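Local coordinates for Steely1 (Dictyostelium discoideum, PDB 2H84), which forms acylpyrones in vitro through its C-terminal type III polyketide synthase domain, part of a hybrid type I/III enzyme that probably works as a polyketide synthase, at residues K172-R178 with I215-R220. Residues are numbered along the deposited sequence; the frame is centred on the assembly and turned at random.
Sequences KASPRNR and IGCNPR
Two arginines, Arg178 and Arg220, reach toward each other from opposite directions and lay their guanidinium groups flat together, centres 3.8 Å apart and planes 22° from parallel. Such a like-charged stack is probably made tolerable by acceptors at the rims, and Glu223 OE1, salt-bridged to Arg178 NH1 and accepting from Arg220 N, probably offsets part of the charge. The bends of the Arg178 chain at chi2 and chi3 (-57° and 119°) fold it back to the preceding carbonyl, where NE donates to Asn177 O at 2.7 Å; this bond helps fix the rotation of the group. Arg220 lies over one face of the Arg178 guanidinium and Gly216 CA over the other, 3.6 Å from Arg178 NE; glycine suits this place because, having no side chain, it lets the guanidinium come down against its CA. Arg220 is instead extended from CG to NE, long enough for one NH2 to serve two carbonyls of the 174–177 type I turn: Pro175 O at 3.2 Å, in plane and on a lone pair, and Arg176 O at 2.9 Å, approached from above its carbonyl plane. Ser174, extended after helix 159-171, opens that turn, and its OG accepts from Arg176 N as an ST turn. Farther out, the Pro175 ring lies alongside the amide of Asn218, while Cys217 SG packs on Lys172 CG at 3.5 Å. The contact joins the helix-to-strand connection before strand 178-185 to the end of its antiparallel neighbour 209-216, at the strand ends within the 3-2-4-5-1 half-sheet of the thiolase fold, as in chalcone synthases.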
# COMPACT_ATOMS: atom_id res chain seq x y z
N LYS A 172 17.53 -5.12 6.27
CA LYS A 172 18.43 -4.88 7.39
C LYS A 172 17.88 -5.31 8.74
O LYS A 172 18.51 -5.09 9.77
CB LYS A 172 18.85 -3.40 7.41
CG LYS A 172 19.67 -2.99 6.19
CD LYS A 172 20.06 -1.54 6.25
CE LYS A 172 21.43 -1.33 6.77
NZ LYS A 172 21.76 0.08 7.08
N ALA A 173 16.70 -5.93 8.75
CA ALA A 173 16.12 -6.39 10.00
C ALA A 173 16.63 -7.80 10.29
O ALA A 173 16.43 -8.33 11.39
CB ALA A 173 14.60 -6.38 9.93
N SER A 174 17.30 -8.40 9.30
CA SER A 174 17.87 -9.74 9.40
C SER A 174 18.58 -10.19 8.12
O SER A 174 18.05 -10.00 7.03
CB SER A 174 16.79 -10.77 9.73
OG SER A 174 17.34 -12.08 9.68
N PRO A 175 19.77 -10.80 8.24
CA PRO A 175 20.56 -11.28 7.10
C PRO A 175 19.88 -12.48 6.44
O PRO A 175 20.23 -12.89 5.33
CB PRO A 175 21.89 -11.67 7.73
CG PRO A 175 21.91 -10.93 9.05
CD PRO A 175 20.49 -11.05 9.50
N ARG A 176 18.91 -13.04 7.15
CA ARG A 176 18.15 -14.18 6.68
C ARG A 176 17.22 -13.75 5.53
O ARG A 176 16.94 -14.52 4.60
CB ARG A 176 17.32 -14.73 7.84
CG ARG A 176 16.35 -15.83 7.44
CD ARG A 176 15.28 -15.98 8.33
NE ARG A 176 14.46 -14.93 7.89
CZ ARG A 176 13.32 -14.68 8.45
NH1 ARG A 176 12.89 -15.42 9.45
NH2 ARG A 176 12.64 -13.70 7.98
N ASN A 177 16.75 -12.51 5.62
CA ASN A 177 15.82 -11.94 4.66
C ASN A 177 16.29 -11.76 3.23
O ASN A 177 17.43 -11.37 2.97
CB ASN A 177 15.30 -10.60 5.17
CG ASN A 177 14.55 -10.72 6.48
OD1 ASN A 177 14.34 -11.82 6.97
ND2 ASN A 177 14.14 -9.58 7.04
N ARG A 178 15.38 -12.06 2.30
CA ARG A 178 15.60 -11.93 0.87
C ARG A 178 14.25 -11.47 0.33
O ARG A 178 13.38 -12.29 0.02
CB ARG A 178 15.97 -13.26 0.23
CG ARG A 178 17.42 -13.68 0.45
CD ARG A 178 18.38 -12.63 -0.06
NE ARG A 178 19.19 -12.13 1.04
CZ ARG A 178 20.52 -12.20 1.08
NH1 ARG A 178 21.18 -12.75 0.08
NH2 ARG A 178 21.17 -11.75 2.14
N ILE A 215 16.42 -8.27 -3.08
CA ILE A 215 17.30 -7.44 -2.25
C ILE A 215 17.56 -8.07 -0.89
O ILE A 215 16.68 -8.70 -0.32
CB ILE A 215 16.67 -6.05 -2.07
CG1 ILE A 215 17.54 -5.18 -1.18
CG2 ILE A 215 15.28 -6.19 -1.46
CD1 ILE A 215 16.98 -3.80 -0.99
N GLY A 216 18.78 -7.92 -0.37
CA GLY A 216 19.10 -8.49 0.92
C GLY A 216 20.44 -8.03 1.47
O GLY A 216 21.18 -7.32 0.79
N CYS A 217 20.75 -8.42 2.70
CA CYS A 217 22.02 -8.03 3.32
C CYS A 217 22.99 -9.19 3.37
O CYS A 217 22.59 -10.35 3.33
CB CYS A 217 21.79 -7.52 4.73
SG CYS A 217 20.96 -5.93 4.82
N ASN A 218 24.28 -8.87 3.46
CA ASN A 218 25.29 -9.91 3.52
C ASN A 218 25.13 -10.85 2.34
O ASN A 218 24.51 -11.91 2.46
CB ASN A 218 25.17 -10.72 4.82
CG ASN A 218 25.23 -9.84 6.06
OD1 ASN A 218 26.21 -9.12 6.28
ND2 ASN A 218 24.18 -9.88 6.86
N PRO A 219 25.65 -10.45 1.18
CA PRO A 219 25.54 -11.30 -0.01
C PRO A 219 26.04 -12.70 0.31
O PRO A 219 26.89 -12.89 1.18
CB PRO A 219 26.42 -10.57 -1.03
CG PRO A 219 26.15 -9.15 -0.69
CD PRO A 219 26.23 -9.14 0.83
N ARG A 220 25.48 -13.69 -0.38
CA ARG A 220 25.86 -15.08 -0.15
C ARG A 220 26.76 -15.64 -1.26
O ARG A 220 26.86 -15.06 -2.35
CB ARG A 220 24.60 -15.92 0.02
CG ARG A 220 23.70 -15.41 1.15
CD ARG A 220 22.34 -16.12 1.21
NE ARG A 220 21.47 -15.53 2.23
CZ ARG A 220 20.18 -15.80 2.36
NH1 ARG A 220 19.59 -16.67 1.54
NH2 ARG A 220 19.46 -15.20 3.30